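Local coordinates for tyrocidine synthase 2 (Brevibacillus parabrevis, PDB 6TA8), which is a large multidomain synthase, represented here by a condensation domain with a two-lobed alpha/beta fold, at residues 29-34 / 200-205; 35-40 / 97-102; 168-173 / 305-310; 196-201 / 316-321. One frame throughout, in Å; residues are numbered along the deposited sequence.

Overall arrangement
From the N terminus, residues 29-34 meet residues 200-205, so interaction 1 closes a long loop that brings the first strand onto the start of helix 201-212. Interaction 2 (35-40 with 97-102) lies wholly within that span and joins the following residues to strand 98-101 of the same small sheet. Interaction 3 crosses interaction 1: it leaves from the start of helix 169-187 and reaches the loop at 305-310 beyond strand 297-304. Interaction 4 opens at 196-201, sharing S200 and F201 with interaction 1, and crosses interaction 3 by ending at 316-321. Interactions 3 and 4 meet directly, R307 NH2 binding T319 O.

Interaction 1: 29-34 / 200-205; sequences GVVEGE and SFKDWA
V31 and S200 mark the closest backbone approach, their CA atoms 7.5 Å apart, where an extended N-terminal segment passes the first turn of helix 201-212. V31 turns both methyls to the helix. CG2 rests on S200 CB at 3.8 Å, while CG1, set anti to the backbone N (chi1 -163°), lies across the K202 chain and packs on its CD at 3.7 Å. K202 leaves the helix fully extended, and this stretch carries its ammonium past V31 to the main chain beyond: NZ donates to E32 O at 3.2 Å, nearly along the C=O axis, with a C=O...N angle of 164°. One atom short of the ammonium, K202 CE also comes within 4.0 Å of E34 O. In the fold, this lays the edge strand 33-35 of a small three-stranded antiparallel sheet against the helix start, K202 and A205 both also touching I35. S200 is the N-cap: its OG accepts from D203 N at 3.1 Å, and W204 N closes the first helical turn onto S200 O. The contact sits at the surface, and nearby G29 O receives a further hydrogen bond from K197 NZ.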
loop_
_atom_site.group_PDB
_atom_site.type_symbol
_atom_site.label_atom_id
_atom_site.label_comp_id
_atom_site.label_asym_id
_atom_site.label_seq_id
_atom_site.Cartn_x
_atom_site.Cartn_y
_atom_site.Cartn_z
ATOM N N GLY A 29 6.639 18.106 19.911
ATOM C CA GLY A 29 6.656 17.319 21.126
ATOM C C GLY A 29 6.247 15.880 20.881
ATOM O O GLY A 29 6.246 15.382 19.752
ATOM N N VAL A 30 5.894 15.205 21.970
ATOM C CA VAL A 30 5.452 13.817 21.933
ATOM C C VAL A 30 3.932 13.804 22.012
ATOM O O VAL A 30 3.346 14.309 22.978
ATOM C CB VAL A 30 6.079 12.999 23.073
ATOM C CG1 VAL A 30 5.305 11.710 23.297
ATOM C CG2 VAL A 30 7.538 12.703 22.762
ATOM N N VAL A 31 3.292 13.230 20.998
ATOM C CA VAL A 31 1.838 13.223 20.893
ATOM C C VAL A 31 1.292 12.012 21.635
ATOM O O VAL A 31 1.806 10.896 21.490
ATOM C CB VAL A 31 1.395 13.217 19.421
ATOM C CG1 VAL A 31 -0.065 13.625 19.306
ATOM C CG2 VAL A 31 2.278 14.143 18.598
ATOM N N GLU A 32 0.249 12.231 22.434
ATOM C CA GLU A 32 -0.392 11.167 23.193
ATOM C C GLU A 32 -1.902 11.344 23.135
ATOM O O GLU A 32 -2.409 12.409 22.774
ATOM C CB GLU A 32 0.076 11.147 24.658
ATOM C CG GLU A 32 1.587 11.147 24.844
ATOM C CD GLU A 32 1.997 11.256 26.300
ATOM O OE1 GLU A 32 1.549 10.418 27.110
ATOM O OE2 GLU A 32 2.766 12.183 26.633
ATOM N N GLY A 33 -2.618 10.284 23.489
ATOM C CA GLY A 33 -4.061 10.325 23.620
ATOM C C GLY A 33 -4.759 9.522 22.535
ATOM O O GLY A 33 -4.138 8.922 21.656
ATOM N N GLU A 34 -6.088 9.532 22.620
ATOM C CA GLU A 34 -6.913 8.792 21.675
ATOM C C GLU A 34 -6.946 9.491 20.320
ATOM O O GLU A 34 -6.959 10.722 20.237
ATOM C CB GLU A 34 -8.335 8.641 22.221
ATOM C CG GLU A 34 -9.389 8.342 21.163
ATOM C CD GLU A 34 -10.549 7.528 21.693
ATOM O OE1 GLU A 34 -10.687 7.420 22.930
ATOM O OE2 GLU A 34 -11.324 6.995 20.871
ATOM N N SER A 200 1.086 15.588 12.976
ATOM C CA SER A 200 0.928 14.269 13.564
ATOM C C SER A 200 -0.280 13.553 12.966
ATOM O O SER A 200 -1.194 14.172 12.413
ATOM C CB SER A 200 0.772 14.373 15.081
ATOM O OG SER A 200 -0.472 14.957 15.425
ATOM N N PHE A 201 -0.270 12.223 13.081
ATOM C CA PHE A 201 -1.413 11.434 12.638
ATOM C C PHE A 201 -2.654 11.715 13.473
ATOM O O PHE A 201 -3.772 11.511 12.987
ATOM C CB PHE A 201 -1.076 9.942 12.685
ATOM C CG PHE A 201 -2.106 9.070 12.028
ATOM C CD1 PHE A 201 -2.130 8.921 10.650
ATOM C CD2 PHE A 201 -3.052 8.400 12.785
ATOM C CE1 PHE A 201 -3.078 8.120 10.042
ATOM C CE2 PHE A 201 -4.003 7.599 12.183
ATOM C CZ PHE A 201 -4.015 7.459 10.810
ATOM N N LYS A 202 -2.482 12.174 14.714
ATOM C CA LYS A 202 -3.627 12.582 15.519
ATOM C C LYS A 202 -4.254 13.859 14.973
ATOM O O LYS A 202 -5.483 14.001 14.966
ATOM C CB LYS A 202 -3.202 12.769 16.976
ATOM C CG LYS A 202 -4.321 13.221 17.901
ATOM C CD LYS A 202 -3.783 13.605 19.270
ATOM C CE LYS A 202 -4.891 14.115 20.177
ATOM N NZ LYS A 202 -4.356 14.627 21.470
ATOM N N ASP A 203 -3.427 14.798 14.505
ATOM C CA ASP A 203 -3.953 16.028 13.923
ATOM C C ASP A 203 -4.612 15.778 12.573
ATOM O O ASP A 203 -5.602 16.436 12.236
ATOM C CB ASP A 203 -2.837 17.064 13.779
ATOM C CG ASP A 203 -2.347 17.585 15.115
ATOM O OD1 ASP A 203 -3.140 17.589 16.082
ATOM O OD2 ASP A 203 -1.169 17.994 15.196
ATOM N N TRP A 204 -4.078 14.838 11.791
ATOM C CA TRP A 204 -4.671 14.526 10.494
ATOM C C TRP A 204 -6.060 13.922 10.656
ATOM O O TRP A 204 -7.011 14.337 9.983
ATOM C CB TRP A 204 -3.755 13.581 9.714
ATOM C CG TRP A 204 -4.380 13.016 8.474
ATOM C CD1 TRP A 204 -5.090 11.854 8.367
ATOM C CD2 TRP A 204 -4.346 13.586 7.159
ATOM N NE1 TRP A 204 -5.503 11.668 7.071
ATOM C CE2 TRP A 204 -5.058 12.717 6.308
ATOM C CE3 TRP A 204 -3.784 14.747 6.621
ATOM C CZ2 TRP A 204 -5.224 12.974 4.950
ATOM C CZ3 TRP A 204 -3.950 14.999 5.272
ATOM C CH2 TRP A 204 -4.664 14.116 4.452
ATOM N N ALA A 205 -6.198 12.937 11.548
ATOM C CA ALA A 205 -7.500 12.316 11.768
ATOM C C ALA A 205 -8.489 13.289 12.395
ATOM O O ALA A 205 -9.696 13.192 12.141
ATOM C CB ALA A 205 -7.351 11.072 12.643
#

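Interaction 2: 35-40 / 97-102; sequences IALTPI and IKQINR
I35 and Q99 bring the chain at 35-40 against strand 98-101 in a small antiparallel sheet whose other edge is strand 88-91. I35 N donates to Q99 O at 3.0 Å, with an N-H...O angle of 173°. The Q99 side chain, CG placed between its own backbone N and carbonyl carbon (chi1 59°), then stretches back over the partner chain. Its CG passes 3.1 Å from I35 O, and NE2 ends 2.7 Å from A36 O, a weak bond because the N-H points well off the oxygen. Apolar groups border this amide: I35 CB lies 3.4 Å from Q99 NE2, and L37 CD2 packs on Q99 CG at 3.9 Å. The other branch of L37, CD1, sits 4.3 Å from I97 CB, with F45 of helix 39-46 touching both residues. One shell further out, T38 OG1 accepts from a backbone N in the first turn of that helix while T38 N donates to Q41 OE1, the reciprocal pattern of a capping box. M88 of strand 88-91 touches both I35 and N101. At the far end of the strand, I35 CD1 rests on N101 CB at 3.7 Å, and N101 ND2 turns to D84 O.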
loop_
_atom_site.group_PDB
_atom_site.type_symbol
_atom_site.label_atom_id
_atom_site.label_comp_id
_atom_site.label_asym_id
_atom_site.label_seq_id
_atom_site.Cartn_x
_atom_site.Cartn_y
_atom_site.Cartn_z
ATOM N N ILE A 35 -6.949 8.692 19.254
ATOM C CA ILE A 35 -7.108 9.178 17.890
ATOM C C ILE A 35 -8.341 8.518 17.287
ATOM O O ILE A 35 -8.697 7.389 17.637
ATOM C CB ILE A 35 -5.856 8.893 17.031
ATOM C CG1 ILE A 35 -4.586 9.246 17.806
ATOM C CG2 ILE A 35 -5.911 9.661 15.719
ATOM C CD1 ILE A 35 -3.312 9.021 17.023
ATOM N N ALA A 36 -9.002 9.238 16.385
ATOM C CA ALA A 36 -10.154 8.693 15.683
ATOM C C ALA A 36 -9.703 7.784 14.545
ATOM O O ALA A 36 -8.630 7.965 13.963
ATOM C CB ALA A 36 -11.035 9.817 15.139
ATOM N N LEU A 37 -10.540 6.799 14.230
ATOM C CA LEU A 37 -10.223 5.832 13.187
ATOM C C LEU A 37 -10.436 6.463 11.816
ATOM O O LEU A 37 -11.525 6.966 11.518
ATOM C CB LEU A 37 -11.083 4.579 13.343
ATOM C CG LEU A 37 -10.779 3.654 14.526
ATOM C CD1 LEU A 37 -11.830 2.561 14.631
ATOM C CD2 LEU A 37 -9.389 3.052 14.398
ATOM N N THR A 38 -9.398 6.435 10.983
ATOM C CA THR A 38 -9.509 6.919 9.620
ATOM C C THR A 38 -10.329 5.935 8.784
ATOM O O THR A 38 -10.535 4.789 9.191
ATOM C CB THR A 38 -8.118 7.118 9.017
ATOM O OG1 THR A 38 -7.414 5.872 9.001
ATOM C CG2 THR A 38 -7.329 8.131 9.829
ATOM N N PRO A 39 -10.830 6.368 7.618
ATOM C CA PRO A 39 -11.642 5.450 6.796
ATOM C C PRO A 39 -10.944 4.146 6.452
ATOM O O PRO A 39 -11.577 3.083 6.501
ATOM C CB PRO A 39 -11.935 6.284 5.540
ATOM C CG PRO A 39 -11.912 7.685 6.018
ATOM C CD PRO A 39 -10.853 7.743 7.086
ATOM N N ILE A 40 -9.657 4.191 6.101
ATOM C CA ILE A 40 -8.950 2.959 5.770
ATOM C C ILE A 40 -8.738 2.113 7.019
ATOM O O ILE A 40 -8.613 0.884 6.932
ATOM C CB ILE A 40 -7.621 3.279 5.058
ATOM C CG1 ILE A 40 -7.034 2.018 4.421
ATOM C CG2 ILE A 40 -6.628 3.917 6.019
ATOM C CD1 ILE A 40 -7.972 1.322 3.459
ATOM N N ILE A 97 -13.740 -0.287 18.913
ATOM C CA ILE A 97 -12.284 -0.252 18.828
ATOM C C ILE A 97 -11.809 1.157 19.142
ATOM O O ILE A 97 -12.370 2.143 18.647
ATOM C CB ILE A 97 -11.796 -0.709 17.440
ATOM C CG1 ILE A 97 -12.232 -2.152 17.168
ATOM C CG2 ILE A 97 -10.283 -0.583 17.334
ATOM C CD1 ILE A 97 -13.500 -2.273 16.345
ATOM N N LYS A 98 -10.773 1.254 19.973
ATOM C CA LYS A 98 -10.215 2.531 20.402
ATOM C C LYS A 98 -8.707 2.488 20.214
ATOM O O LYS A 98 -8.028 1.665 20.837
ATOM C CB LYS A 98 -10.575 2.818 21.864
ATOM C CG LYS A 98 -9.807 3.963 22.501
ATOM C CD LYS A 98 -10.173 4.101 23.975
ATOM C CE LYS A 98 -9.365 5.193 24.658
ATOM N NZ LYS A 98 -9.745 5.362 26.088
ATOM N N GLN A 99 -8.187 3.356 19.350
ATOM C CA GLN A 99 -6.750 3.460 19.127
ATOM C C GLN A 99 -6.196 4.628 19.932
ATOM O O GLN A 99 -6.742 5.735 19.892
ATOM C CB GLN A 99 -6.421 3.623 17.639
ATOM C CG GLN A 99 -7.033 4.833 16.954
ATOM C CD GLN A 99 -6.292 5.232 15.685
ATOM O OE1 GLN A 99 -5.287 4.623 15.318
ATOM N NE2 GLN A 99 -6.786 6.264 15.014
ATOM N N ILE A 100 -5.124 4.370 20.676
ATOM C CA ILE A 100 -4.481 5.371 21.518
ATOM C C ILE A 100 -3.025 5.491 21.096
ATOM O O ILE A 100 -2.316 4.482 20.999
ATOM C CB ILE A 100 -4.575 5.017 23.013
ATOM C CG1 ILE A 100 -5.965 4.488 23.364
ATOM C CG2 ILE A 100 -4.237 6.230 23.866
ATOM C CD1 ILE A 100 -6.060 3.953 24.775
ATOM N N ASN A 101 -2.582 6.721 20.850
ATOM C CA ASN A 101 -1.171 6.992 20.612
ATOM C C ASN A 101 -0.473 7.081 21.964
ATOM O O ASN A 101 -0.634 8.068 22.690
ATOM C CB ASN A 101 -0.996 8.278 19.812
ATOM C CG ASN A 101 0.270 8.278 18.978
ATOM O OD1 ASN A 101 0.292 8.798 17.862
ATOM N ND2 ASN A 101 1.334 7.691 19.516
ATOM N N ARG A 102 0.288 6.050 22.312
ATOM C CA ARG A 102 0.968 6.035 23.596
ATOM C C ARG A 102 2.171 6.975 23.578
ATOM O O ARG A 102 2.675 7.371 22.522
ATOM C CB ARG A 102 1.412 4.615 23.952
ATOM C CG ARG A 102 0.261 3.659 24.235
ATOM C CD ARG A 102 0.460 2.928 25.553
ATOM N NE ARG A 102 -0.483 1.825 25.719
ATOM C CZ ARG A 102 -1.695 1.948 26.253
ATOM N NH1 ARG A 102 -2.118 3.131 26.677
ATOM N NH2 ARG A 102 -2.483 0.889 26.365
#

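Interaction 3: 168-173 / 305-310; sequences DGVSWR and HGREDI
The guanidinium of R307 has V170 over one face and D168 and S171 at its edge. V170 CG1 stands 3.8 Å above the plane, over its centre, and V170 CB approaches NH1 to 3.3 Å. V170 CG2 lies over a face of the H305 ring, 3.6 Å from the centroid, in a CH-pi contact, so the two methyls of this one valine meet two flat side chains of the 305-310 loop. At the edge, R307 NH1 forms a salt bridge with D168 OD2 at 2.9 Å, approaching on the syn side but with OD2 tilted 25° out of the guanidinium plane and the two planes turned 43° against each other; a weak second bond goes from NH1 to OD1. NH2 donates to S171 OG at 3.1 Å, close to the guanidinium plane, and S171 OG also hydrogen-bonds G321 O. R307 reaches this far because its chain is extended from CG to NE. D168 is also the N-cap of helix 169-187, its OD1 accepting from S171 N at 3.0 Å, and its OD2 takes F323 N as a further partner. R307 NH2 binds T319 O as well, and F323 makes a cation-pi contact with the guanidinium. D168-G169 closes the HHxxxDG signature of condensation domains, in which the aspartate is regarded as structural, paired with an arginine. The geometry fits: a salt bridge together with hydrogen bonds to a hydroxyl and a carbonyl probably fixes the rotation of the R307 guanidinium and the D168 carboxylate, and helps hold the signature loop against the 305-310 loop.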
loop_
_atom_site.group_PDB
_atom_site.type_symbol
_atom_site.label_atom_id
_atom_site.label_comp_id
_atom_site.label_asym_id
_atom_site.label_seq_id
_atom_site.Cartn_x
_atom_site.Cartn_y
_atom_site.Cartn_z
ATOM N N ASP A 168 2.194 2.862 5.439
ATOM C CA ASP A 168 1.812 2.627 4.053
ATOM C C ASP A 168 3.055 2.799 3.183
ATOM O O ASP A 168 4.176 2.901 3.690
ATOM C CB ASP A 168 0.654 3.545 3.634
ATOM C CG ASP A 168 0.979 5.022 3.791
ATOM O OD1 ASP A 168 2.096 5.363 4.229
ATOM O OD2 ASP A 168 0.100 5.851 3.471
ATOM N N GLY A 169 2.850 2.839 1.865
ATOM C CA GLY A 169 3.982 2.884 0.948
ATOM C C GLY A 169 4.858 4.107 1.144
ATOM O O GLY A 169 6.085 4.003 1.209
ATOM N N VAL A 170 4.238 5.286 1.238
ATOM C CA VAL A 170 5.007 6.515 1.414
ATOM C C VAL A 170 5.702 6.522 2.771
ATOM O O VAL A 170 6.831 7.011 2.903
ATOM C CB VAL A 170 4.099 7.745 1.232
ATOM C CG1 VAL A 170 4.866 9.028 1.514
ATOM C CG2 VAL A 170 3.516 7.770 -0.172
ATOM N N SER A 171 5.046 5.972 3.798
ATOM C CA SER A 171 5.654 5.919 5.124
ATOM C C SER A 171 6.941 5.104 5.124
ATOM O O SER A 171 7.863 5.403 5.890
ATOM C CB SER A 171 4.662 5.339 6.135
ATOM O OG SER A 171 3.488 6.130 6.216
ATOM N N TRP A 172 7.024 4.077 4.275
ATOM C CA TRP A 172 8.239 3.272 4.214
ATOM C C TRP A 172 9.401 4.053 3.613
ATOM O O TRP A 172 10.555 3.839 4.004
ATOM C CB TRP A 172 7.984 1.994 3.415
ATOM C CG TRP A 172 7.322 0.915 4.218
ATOM C CD1 TRP A 172 6.026 0.499 4.124
ATOM C CD2 TRP A 172 7.926 0.116 5.242
ATOM N NE1 TRP A 172 5.785 -0.510 5.025
ATOM C CE2 TRP A 172 6.937 -0.763 5.725
ATOM C CE3 TRP A 172 9.207 0.060 5.799
ATOM C CZ2 TRP A 172 7.188 -1.687 6.735
ATOM C CZ3 TRP A 172 9.456 -0.858 6.801
ATOM C CH2 TRP A 172 8.451 -1.720 7.259
ATOM N N ARG A 173 9.122 4.959 2.673
ATOM C CA ARG A 173 10.186 5.790 2.121
ATOM C C ARG A 173 10.736 6.746 3.173
ATOM O O ARG A 173 11.943 7.015 3.205
ATOM C CB ARG A 173 9.677 6.564 0.905
ATOM C CG ARG A 173 8.803 5.747 -0.028
ATOM C CD ARG A 173 8.056 6.642 -1.000
ATOM N NE ARG A 173 8.508 6.454 -2.375
ATOM C CZ ARG A 173 7.833 5.772 -3.294
ATOM N NH1 ARG A 173 8.314 5.650 -4.523
ATOM N NH2 ARG A 173 6.672 5.213 -2.981
ATOM N N HIS A 305 -2.329 7.690 -2.531
ATOM C CA HIS A 305 -1.536 8.016 -1.349
ATOM C C HIS A 305 -2.403 8.569 -0.226
ATOM O O HIS A 305 -2.108 8.343 0.953
ATOM C CB HIS A 305 -0.434 9.012 -1.709
ATOM C CG HIS A 305 0.657 8.429 -2.551
ATOM N ND1 HIS A 305 1.806 9.123 -2.865
ATOM C CD2 HIS A 305 0.776 7.218 -3.146
ATOM C CE1 HIS A 305 2.585 8.365 -3.617
ATOM N NE2 HIS A 305 1.983 7.204 -3.801
ATOM N N GLY A 306 -3.467 9.292 -0.569
ATOM C CA GLY A 306 -4.382 9.814 0.425
ATOM C C GLY A 306 -3.877 10.995 1.218
ATOM O O GLY A 306 -4.540 11.408 2.174
ATOM N N ARG A 307 -2.725 11.550 0.862
ATOM C CA ARG A 307 -2.179 12.728 1.537
ATOM C C ARG A 307 -2.558 14.005 0.795
ATOM O O ARG A 307 -1.709 14.818 0.430
ATOM C CB ARG A 307 -0.667 12.598 1.676
ATOM C CG ARG A 307 -0.225 11.499 2.638
ATOM C CD ARG A 307 1.259 11.192 2.490
ATOM N NE ARG A 307 1.828 10.601 3.699
ATOM C CZ ARG A 307 1.884 9.295 3.939
ATOM N NH1 ARG A 307 1.403 8.433 3.053
ATOM N NH2 ARG A 307 2.422 8.847 5.067
ATOM N N GLU A 308 -3.857 14.188 0.563
ATOM C CA GLU A 308 -4.358 15.308 -0.214
ATOM C C GLU A 308 -4.701 16.484 0.698
ATOM O O GLU A 308 -4.547 16.430 1.921
ATOM C CB GLU A 308 -5.574 14.880 -1.036
ATOM C CG GLU A 308 -5.348 13.640 -1.884
ATOM C CD GLU A 308 -4.450 13.903 -3.076
ATOM O OE1 GLU A 308 -4.453 15.043 -3.588
ATOM O OE2 GLU A 308 -3.740 12.968 -3.504
ATOM N N ASP A 309 -5.180 17.566 0.089
ATOM C CA ASP A 309 -5.543 18.776 0.820
ATOM C C ASP A 309 -6.930 18.599 1.424
ATOM O O ASP A 309 -7.932 18.585 0.702
ATOM C CB ASP A 309 -5.494 19.988 -0.107
ATOM C CG ASP A 309 -5.853 21.283 0.600
ATOM O OD1 ASP A 309 -5.787 21.328 1.845
ATOM O OD2 ASP A 309 -6.202 22.260 -0.097
ATOM N N ILE A 310 -6.990 18.458 2.746
ATOM C CA ILE A 310 -8.259 18.385 3.460
ATOM C C ILE A 310 -8.469 19.703 4.192
ATOM O O ILE A 310 -9.027 19.734 5.296
ATOM C CB ILE A 310 -8.294 17.189 4.430
ATOM C CG1 ILE A 310 -7.113 17.247 5.401
ATOM C CG2 ILE A 310 -8.283 15.877 3.658
ATOM C CD1 ILE A 310 -7.159 16.187 6.481
#

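Interaction 4: 196-201 / 316-321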
loop_
_atom_site.group_PDB
_atom_site.type_symbol
_atom_site.label_atom_id
_atom_site.label_comp_id
_atom_site.label_asym_id
_atom_site.label_seq_id
_atom_site.Cartn_x
_atom_site.Cartn_y
_atom_site.Cartn_z
ATOM N N LYS A 196 12.507 17.980 11.145
ATOM C CA LYS A 196 11.386 18.478 11.931
ATOM C C LYS A 196 10.127 17.662 11.660
ATOM O O LYS A 196 9.899 17.176 10.548
ATOM C CB LYS A 196 11.131 19.952 11.617
ATOM C CG LYS A 196 12.245 20.887 12.061
ATOM C CD LYS A 196 12.269 21.043 13.574
ATOM C CE LYS A 196 13.355 22.012 14.013
ATOM N NZ LYS A 196 14.714 21.514 13.665
ATOM N N LYS A 197 9.306 17.512 12.695
ATOM C CA LYS A 197 8.065 16.765 12.562
ATOM C C LYS A 197 7.051 17.552 11.743
ATOM O O LYS A 197 6.897 18.765 11.908
ATOM C CB LYS A 197 7.471 16.452 13.936
ATOM C CG LYS A 197 8.328 15.570 14.826
ATOM C CD LYS A 197 7.532 15.121 16.041
ATOM C CE LYS A 197 8.403 14.397 17.050
ATOM N NZ LYS A 197 7.583 13.816 18.149
ATOM N N THR A 198 6.356 16.852 10.855
ATOM C CA THR A 198 5.216 17.423 10.156
ATOM C C THR A 198 3.971 17.223 11.024
ATOM O O THR A 198 4.076 16.979 12.229
ATOM C CB THR A 198 5.088 16.799 8.763
ATOM O OG1 THR A 198 5.271 15.381 8.852
ATOM C CG2 THR A 198 6.131 17.384 7.823
ATOM N N ASP A 199 2.785 17.320 10.432
ATOM C CA ASP A 199 1.558 17.171 11.204
ATOM C C ASP A 199 1.416 15.737 11.697
ATOM O O ASP A 199 1.608 14.785 10.936
ATOM C CB ASP A 199 0.348 17.572 10.364
ATOM C CG ASP A 199 0.257 19.072 10.155
ATOM O OD1 ASP A 199 0.684 19.825 11.056
ATOM O OD2 ASP A 199 -0.241 19.499 9.092
ATOM N N SER A 200 1.086 15.588 12.976
ATOM C CA SER A 200 0.928 14.269 13.564
ATOM C C SER A 200 -0.280 13.553 12.966
ATOM O O SER A 200 -1.194 14.172 12.413
ATOM C CB SER A 200 0.772 14.373 15.081
ATOM O OG SER A 200 -0.472 14.957 15.425
ATOM N N PHE A 201 -0.270 12.223 13.081
ATOM C CA PHE A 201 -1.413 11.434 12.638
ATOM C C PHE A 201 -2.654 11.715 13.473
ATOM O O PHE A 201 -3.772 11.511 12.987
ATOM C CB PHE A 201 -1.076 9.942 12.685
ATOM C CG PHE A 201 -2.106 9.070 12.028
ATOM C CD1 PHE A 201 -2.130 8.921 10.650
ATOM C CD2 PHE A 201 -3.052 8.400 12.785
ATOM C CE1 PHE A 201 -3.078 8.120 10.042
ATOM C CE2 PHE A 201 -4.003 7.599 12.183
ATOM C CZ PHE A 201 -4.015 7.459 10.810
ATOM N N VAL A 316 1.612 16.618 5.685
ATOM C CA VAL A 316 1.948 15.262 6.110
ATOM C C VAL A 316 3.044 14.698 5.213
ATOM O O VAL A 316 3.007 13.522 4.833
ATOM C CB VAL A 316 0.708 14.350 6.102
ATOM C CG1 VAL A 316 -0.165 14.631 7.317
ATOM C CG2 VAL A 316 -0.084 14.537 4.817
ATOM N N THR A 317 4.034 15.530 4.877
ATOM C CA THR A 317 5.124 15.067 4.024
ATOM C C THR A 317 6.027 14.085 4.761
ATOM O O THR A 317 6.436 13.065 4.194
ATOM C CB THR A 317 5.936 16.257 3.509
ATOM O OG1 THR A 317 6.193 17.168 4.585
ATOM C CG2 THR A 317 5.176 16.982 2.407
ATOM N N ARG A 318 6.350 14.372 6.023
ATOM C CA ARG A 318 7.191 13.506 6.839
ATOM C C ARG A 318 6.385 12.700 7.852
ATOM O O ARG A 318 6.956 12.181 8.817
ATOM C CB ARG A 318 8.258 14.332 7.559
ATOM C CG ARG A 318 9.071 15.237 6.648
ATOM C CD ARG A 318 9.971 14.429 5.732
ATOM N NE ARG A 318 11.006 13.720 6.478
ATOM C CZ ARG A 318 11.907 12.916 5.925
ATOM N NH1 ARG A 318 11.903 12.717 4.614
ATOM N NH2 ARG A 318 12.812 12.311 6.682
ATOM N N THR A 319 5.074 12.591 7.657
ATOM C CA THR A 319 4.203 11.901 8.598
ATOM C C THR A 319 4.066 10.436 8.205
ATOM O O THR A 319 3.809 10.118 7.039
ATOM C CB THR A 319 2.826 12.565 8.648
ATOM O OG1 THR A 319 2.954 13.902 9.147
ATOM C CG2 THR A 319 1.885 11.782 9.553
ATOM N N ILE A 320 4.239 9.548 9.180
ATOM C CA ILE A 320 4.122 8.110 8.974
ATOM C C ILE A 320 2.747 7.666 9.452
ATOM O O ILE A 320 2.308 8.044 10.545
ATOM C CB ILE A 320 5.242 7.352 9.705
ATOM C CG1 ILE A 320 6.573 7.558 8.978
ATOM C CG2 ILE A 320 4.914 5.870 9.825
ATOM C CD1 ILE A 320 7.715 6.766 9.559
ATOM N N GLY A 321 2.063 6.880 8.630
ATOM C CA GLY A 321 0.729 6.422 8.968
ATOM C C GLY A 321 0.140 5.658 7.806
ATOM O O GLY A 321 0.774 5.484 6.762
#
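T198 OG1 is gripped by two groups of the 316-321 loop: it donates to T319 OG1 at 2.8 Å and receives a weak bond from R318 N at 3.2 Å. A chi1 of 44° places that hydroxyl between T198's own N and carbonyl carbon, with CG2 beside the N, 3.2 Å from T317 OG1, which is itself hydrogen-bonded to N315 OD1. The chain of hydroxyls runs on from T319 OG1 to D199 O, but the modelled separation of 2.4 Å is very short and its exact length is doubtful. T319 CG2 lies beside the same carbonyl, 3.3 Å from D199 O, and V316 CG1 is 4.0 Å from D199 O. Of the R318 side chain, CB and CG lie against T198; bent at chi2 and chi3, it carries its guanidinium off to a salt bridge with D178 of helix 169-187. D199 likewise sends its carboxylate elsewhere, to S26 and to N315 N. Beyond, F201 CD1 meets G321 CA at 4.2 Å, obliquely to the ring. Two irregular segments are thus stitched by threonine hydroxyls, joining the link between helices 169-187 and 201-212 of the condensation domain to the long connection between strands 297-304 and 325-332.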